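Local coordinates for protein serine acetyltransferase (Neisseria gonorrhoeae, PDB 6WYE) that probably catalyses the transfer of an acetyl group from acetyl-CoA to L-serine, giving O-acetyl-L-serine in the first of two steps to L-cysteine, at residues H57-R62 with P126-K131. Residues are numbered along the deposited sequence; the frame is centred on the assembly and turned at random.
Sequences HQTVLR and PLLYFK
The backbone O of Leu128 accepts a hydrogen bond from NE2 of His73 in helix 66-78, while the side chain of the same leucine meets Thr59 and Val60. The leucine thus joins helix 124-129 to helix 53-61 through its isobutyl group and to a third helix through its carbonyl. CD2 is the methyl that does the touching: it lies 4.0 Å from Val60 CG2 and 4.1 Å from Thr59 CG2, so one leucine branch meets two neighbouring residues of the helix. In Leu128, CG stands beside the backbone N and anti to the carbonyl carbon (chi1 -63°), which brings CD2 up to both partner methyls.

The CA atoms of Thr59 and Leu128 are 9.1 Å apart, a gap that a leucine can bridge to reach a short beta-branched side chain. Threonine suits its place because its two branches divide the work: OG1 lies beside the backbone N (chi1 -60°) and makes a weak hydrogen bond to the O of Phe55 one turn earlier, so it has a partner in this buried place, while CG2, anti to N, packs against the leucine, the two side chains running alongside in opposite directions. Val60, wholly apolar, offers CG2 to Leu128 and also packs on Thr42 of helix 34-48 and Val69 of helix 66-78. This is the interior of the all-helical N-terminal domain of serine acetyltransferases, which precedes the left-handed parallel beta-helix built from hexapeptide repeats.

Within 57-61 the backbone makes a wider pi-type turn, with Arg62 N bonded to His57 O at 2.8 Å. Within 126-131, Leu128 CB sits 3.5 Å above the centre of the ring of Tyr129, the next residue.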
loop_
_atom_site.group_PDB
_atom_site.type_symbol
_atom_site.label_atom_id
_atom_site.label_comp_id
_atom_site.label_asym_id
_atom_site.label_seq_id
_atom_site.Cartn_x
_atom_site.Cartn_y
_atom_site.Cartn_z
ATOM N N HIS A 57 -16.823 -8.226 -9.580
ATOM C CA HIS A 57 -17.741 -7.158 -9.963
ATOM C C HIS A 57 -16.984 -5.918 -10.438
ATOM O O HIS A 57 -17.392 -5.276 -11.412
ATOM C CB HIS A 57 -18.679 -6.813 -8.795
ATOM C CG HIS A 57 -20.007 -7.516 -8.848
ATOM N ND1 HIS A 57 -20.213 -8.768 -8.304
ATOM C CD2 HIS A 57 -21.197 -7.142 -9.384
ATOM C CE1 HIS A 57 -21.471 -9.131 -8.498
ATOM N NE2 HIS A 57 -22.089 -8.163 -9.150
ATOM N N GLN A 58 -15.875 -5.567 -9.774
ATOM C CA GLN A 58 -15.122 -4.381 -10.174
ATOM C C GLN A 58 -14.279 -4.629 -11.417
ATOM O O GLN A 58 -14.124 -3.725 -12.249
ATOM C CB GLN A 58 -14.216 -3.912 -9.026
ATOM C CG GLN A 58 -14.969 -3.270 -7.865
ATOM C CD GLN A 58 -14.190 -3.318 -6.559
ATOM O OE1 GLN A 58 -13.007 -3.669 -6.535
ATOM N NE2 GLN A 58 -14.867 -2.999 -5.456
ATOM N N THR A 59 -13.755 -5.839 -11.578
ATOM C CA THR A 59 -12.911 -6.147 -12.724
ATOM C C THR A 59 -13.707 -6.564 -13.961
ATOM O O THR A 59 -13.292 -6.252 -15.081
ATOM C CB THR A 59 -11.915 -7.251 -12.354
ATOM O OG1 THR A 59 -11.095 -6.801 -11.273
ATOM C CG2 THR A 59 -11.022 -7.624 -13.551
ATOM N N VAL A 60 -14.831 -7.266 -13.794
ATOM C CA VAL A 60 -15.558 -7.803 -14.944
ATOM C C VAL A 60 -16.977 -7.246 -15.060
ATOM O O VAL A 60 -17.313 -6.594 -16.056
ATOM C CB VAL A 60 -15.585 -9.337 -14.887
ATOM C CG1 VAL A 60 -16.433 -9.899 -16.033
ATOM C CG2 VAL A 60 -14.122 -9.897 -14.931
ATOM N N LEU A 61 -17.824 -7.511 -14.060
ATOM C CA LEU A 61 -19.269 -7.362 -14.269
ATOM C C LEU A 61 -19.704 -5.902 -14.397
ATOM O O LEU A 61 -20.665 -5.613 -15.118
ATOM C CB LEU A 61 -20.044 -8.060 -13.148
ATOM C CG LEU A 61 -19.767 -9.556 -12.979
ATOM C CD1 LEU A 61 -20.597 -10.100 -11.838
ATOM C CD2 LEU A 61 -20.063 -10.344 -14.263
ATOM N N ARG A 62 -19.028 -4.965 -13.723
ATOM C CA ARG A 62 -19.403 -3.562 -13.868
ATOM C C ARG A 62 -18.951 -2.958 -15.196
ATOM O O ARG A 62 -19.294 -1.806 -15.481
ATOM C CB ARG A 62 -18.850 -2.724 -12.705
ATOM N N PRO A 126 -8.273 -18.007 -18.477
ATOM C CA PRO A 126 -7.064 -17.285 -18.924
ATOM C C PRO A 126 -7.197 -15.782 -18.807
ATOM O O PRO A 126 -6.203 -15.103 -18.509
ATOM C CB PRO A 126 -6.886 -17.721 -20.390
ATOM C CG PRO A 126 -8.213 -18.267 -20.809
ATOM C CD PRO A 126 -8.868 -18.809 -19.570
ATOM N N LEU A 127 -8.394 -15.244 -19.070
ATOM C CA LEU A 127 -8.601 -13.799 -18.987
ATOM C C LEU A 127 -8.142 -13.264 -17.633
ATOM O O LEU A 127 -7.449 -12.243 -17.551
ATOM C CB LEU A 127 -10.079 -13.450 -19.231
ATOM C CG LEU A 127 -10.430 -11.995 -18.889
ATOM C CD1 LEU A 127 -9.647 -11.025 -19.766
ATOM C CD2 LEU A 127 -11.916 -11.703 -18.995
ATOM N N LEU A 128 -8.519 -13.950 -16.559
ATOM C CA LEU A 128 -8.217 -13.476 -15.214
ATOM C C LEU A 128 -6.959 -14.080 -14.609
ATOM O O LEU A 128 -6.315 -13.417 -13.794
ATOM C CB LEU A 128 -9.402 -13.765 -14.276
ATOM C CG LEU A 128 -10.676 -13.031 -14.679
ATOM C CD1 LEU A 128 -11.875 -13.406 -13.795
ATOM C CD2 LEU A 128 -10.426 -11.528 -14.668
ATOM N N TYR A 129 -6.581 -15.313 -14.971
ATOM C CA TYR A 129 -5.607 -16.031 -14.158
ATOM C C TYR A 129 -4.432 -16.648 -14.907
ATOM O O TYR A 129 -3.622 -17.322 -14.262
ATOM C CB TYR A 129 -6.306 -17.142 -13.352
ATOM C CG TYR A 129 -7.545 -16.653 -12.598
ATOM C CD1 TYR A 129 -7.439 -15.684 -11.601
ATOM C CD2 TYR A 129 -8.803 -17.154 -12.896
ATOM C CE1 TYR A 129 -8.535 -15.231 -10.911
ATOM C CE2 TYR A 129 -9.936 -16.711 -12.206
ATOM C CZ TYR A 129 -9.796 -15.756 -11.221
ATOM O OH TYR A 129 -10.911 -15.311 -10.560
ATOM N N PHE A 130 -4.308 -16.464 -16.228
ATOM C CA PHE A 130 -3.187 -17.046 -16.975
ATOM C C PHE A 130 -2.180 -15.953 -17.315
ATOM O O PHE A 130 -2.438 -15.099 -18.166
ATOM C CB PHE A 130 -3.647 -17.765 -18.246
ATOM C CG PHE A 130 -4.209 -19.150 -18.005
ATOM C CD1 PHE A 130 -4.530 -19.576 -16.727
ATOM C CD2 PHE A 130 -4.433 -20.017 -19.075
ATOM C CE1 PHE A 130 -5.057 -20.843 -16.508
ATOM C CE2 PHE A 130 -4.949 -21.276 -18.872
ATOM C CZ PHE A 130 -5.279 -21.695 -17.592
ATOM N N LYS A 131 -1.013 -16.017 -16.662
ATOM C CA LYS A 131 0.033 -15.008 -16.796
ATOM C C LYS A 131 0.532 -14.857 -18.236
ATOM O O LYS A 131 0.912 -13.754 -18.642
ATOM C CB LYS A 131 1.184 -15.416 -15.867
ATOM C CG LYS A 131 2.422 -14.614 -15.877
ATOM C CD LYS A 131 3.333 -15.046 -14.687
ATOM C CE LYS A 131 4.194 -16.275 -15.012
ATOM N NZ LYS A 131 5.294 -16.457 -13.995
#